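Local coordinates for protein putative streptothricin acetyltransferase (Bacillus anthracis, PDB 3PP9) that binds acetyl coenzyme A and, as a member of the GNAT family, probably transfers its acetyl group to the antibiotic streptothricin, at residues L7-E10 and L11-N14. Residues are numbered along the deposited sequence; the frame is centred on the assembly and turned at random.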
ATOM      1  N   LEU A   7     -22.086 -23.531  -3.819  1.00 21.52           N
ATOM      2  CA  LEU A   7     -20.887 -23.957  -4.552  1.00 21.39           C
ATOM      3  C   LEU A   7     -19.958 -22.768  -4.729  1.00 19.82           C
ATOM      4  O   LEU A   7     -20.406 -21.708  -5.119  1.00 18.37           O
ATOM      5  CB  LEU A   7     -21.231 -24.501  -5.954  1.00 22.08           C
ATOM      6  CG  LEU A   7     -19.999 -24.726  -6.873  1.00 23.52           C
ATOM      7  CD1 LEU A   7     -19.080 -25.790  -6.311  1.00 24.89           C
ATOM      8  CD2 LEU A   7     -20.390 -25.042  -8.311  1.00 27.63           C
ATOM      9  N   ILE A   8     -18.674 -22.957  -4.434  1.00 18.30           N
ATOM     10  CA  ILE A   8     -17.659 -21.941  -4.641  1.00 17.62           C
ATOM     11  C   ILE A   8     -16.736 -22.487  -5.743  1.00 17.01           C
ATOM     12  O   ILE A   8     -16.181 -23.610  -5.626  1.00 17.91           O
ATOM     13  CB  ILE A   8     -16.788 -21.654  -3.395  1.00 17.71           C
ATOM     14  CG1 ILE A   8     -17.632 -21.176  -2.199  1.00 21.70           C
ATOM     15  CG2 ILE A   8     -15.689 -20.674  -3.762  1.00 19.43           C
ATOM     16  CD1 ILE A   8     -18.335 -19.896  -2.400  1.00 23.97           C
ATOM     17  N   ARG A   9     -16.593 -21.747  -6.839  1.00 16.05           N
ATOM     18  CA  ARG A   9     -15.686 -22.194  -7.906  1.00 15.84           C
ATOM     19  C   ARG A   9     -15.076 -21.018  -8.646  1.00 14.74           C
ATOM     20  O   ARG A   9     -15.546 -19.908  -8.551  1.00 14.62           O
ATOM     21  CB  ARG A   9     -16.343 -23.113  -8.941  1.00 16.59           C
ATOM     22  CG  ARG A   9     -17.484 -22.507  -9.765  1.00 17.78           C
ATOM     23  CD  ARG A   9     -17.730 -23.351 -11.038  1.00 17.87           C
ATOM     24  NE  ARG A   9     -18.856 -22.842 -11.798  1.00 18.20           N
ATOM     25  CZ  ARG A   9     -18.811 -21.790 -12.615  1.00 17.43           C
ATOM     26  NH1 ARG A   9     -17.716 -21.063 -12.741  1.00 19.27           N
ATOM     27  NH2 ARG A   9     -19.912 -21.411 -13.264  1.00 18.88           N
ATOM     28  N   GLU A  10     -14.010 -21.292  -9.380  1.00 13.97           N
ATOM     29  CA  GLU A  10     -13.307 -20.280 -10.149  1.00 14.95           C
ATOM     30  C   GLU A  10     -14.185 -19.711 -11.265  1.00 15.43           C
ATOM     31  O   GLU A  10     -14.901 -20.462 -11.984  1.00 16.14           O
ATOM     32  CB  GLU A  10     -12.015 -20.872 -10.736  1.00 16.05           C
ATOM     33  CG  GLU A  10     -11.160 -19.904 -11.535  1.00 17.77           C
ATOM     34  CD  GLU A  10      -9.861 -20.563 -12.033  1.00 20.77           C
ATOM     35  OE1 GLU A  10      -9.613 -21.730 -11.705  1.00 24.00           O
ATOM     36  OE2 GLU A  10      -9.081 -19.883 -12.726  1.00 27.40           O
ATOM     37  N   LEU A  11     -14.110 -18.397 -11.414  1.00 15.00           N
ATOM     38  CA  LEU A  11     -14.846 -17.671 -12.451  1.00 15.45           C
ATOM     39  C   LEU A  11     -14.371 -18.134 -13.833  1.00 17.16           C
ATOM     40  O   LEU A  11     -13.173 -18.341 -14.055  1.00 18.19           O
ATOM     41  CB  LEU A  11     -14.582 -16.168 -12.324  1.00 15.97           C
ATOM     42  CG  LEU A  11     -15.322 -15.263 -13.313  1.00 17.49           C
ATOM     43  CD1 LEU A  11     -16.772 -15.252 -12.986  1.00 18.37           C
ATOM     44  CD2 LEU A  11     -14.752 -13.861 -13.224  1.00 20.30           C
ATOM     45  N   GLU A  12     -15.323 -18.251 -14.764  1.00 17.39           N
ATOM     46  CA  GLU A  12     -15.075 -18.673 -16.152  1.00 18.45           C
ATOM     47  C   GLU A  12     -15.570 -17.595 -17.095  1.00 19.05           C
ATOM     48  O   GLU A  12     -16.474 -16.838 -16.767  1.00 19.23           O
ATOM     49  CB  GLU A  12     -15.847 -19.982 -16.439  1.00 18.42           C
ATOM     50  CG  GLU A  12     -15.409 -21.166 -15.572  1.00 19.73           C
ATOM     51  CD  GLU A  12     -16.327 -22.395 -15.655  1.00 20.17           C
ATOM     52  OE1 GLU A  12     -17.295 -22.418 -16.462  1.00 21.76           O
ATOM     53  OE2 GLU A  12     -16.069 -23.341 -14.878  1.00 19.39           O
ATOM     54  N   THR A  13     -14.979 -17.541 -18.278  1.00 20.31           N
ATOM     55  CA  THR A  13     -15.381 -16.582 -19.285  1.00 22.07           C
ATOM     56  C   THR A  13     -16.890 -16.659 -19.531  1.00 21.84           C
ATOM     57  O   THR A  13     -17.575 -15.643 -19.604  1.00 23.24           O
ATOM     58  CB  THR A  13     -14.643 -16.864 -20.593  1.00 22.93           C
ATOM     59  OG1 THR A  13     -13.228 -16.726 -20.388  1.00 26.00           O
ATOM     60  CG2 THR A  13     -15.108 -15.900 -21.662  1.00 26.41           C
ATOM     61  N   ASN A  14     -17.403 -17.881 -19.611  1.00 22.63           N
ATOM     62  CA  ASN A  14     -18.813 -18.114 -19.863  1.00 24.65           C
ATOM     63  C   ASN A  14     -19.751 -17.590 -18.740  1.00 24.24           C
ATOM     64  O   ASN A  14     -20.958 -17.516 -18.934  1.00 25.79           O
ATOM     65  CB  ASN A  14     -19.052 -19.603 -20.241  1.00 25.61           C
ATOM     66  CG  ASN A  14     -18.386 -20.017 -21.596  1.00 28.10           C
ATOM     67  OD1 ASN A  14     -18.229 -21.221 -21.886  1.00 32.41           O
ATOM     68  ND2 ASN A  14     -17.984 -19.034 -22.404  1.00 30.44           N
TER
HETATM   69  O   HOH W   1     -14.278 -22.979 -12.958  1.00  9.82           O
HETATM   70  O   HOH W   2      -9.933 -18.070 -14.402  1.00 19.42           O
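The carboxylate of E12 lies flat over one face of the R9 guanidinium, the two planes only 22° apart, while the side chains that carry them cross at about a right angle. E12 CD sits 3.5 Å from R9 NH1, and E12 OE2 is likewise 3.5 Å from that nitrogen; the oxygen stands well out of the guanidinium plane, leaving a salt bridge of charge alone. No N-H of R9 points at this oxygen; NH1 is turned to other acceptors. It donates to E10 O at 3.0 Å, with that oxygen almost in the guanidinium plane but the bond bent to 136° at the hydrogen, and it also forms a salt bridge with D15 OD2, which in turn accepts the backbone N-H of E12. With CG between its backbone N and carbonyl carbon (chi1 63°) and the chain extended from CG to NE, R9 brings its guanidinium to E10 O and the E12 carboxylate, in the loop after edge strand 7-10. A water joins the acceptors, donating to E10 O (2.8 Å) and E12 OE2 (2.7 Å). The L11 side chain leaves the backbone away from segment 7-10 and packs on F19, Y67 and I71. One arginine thus ties the strand end to the loop beyond it, and its positive charge, shared by two acidic residues, probably favours their ionised forms.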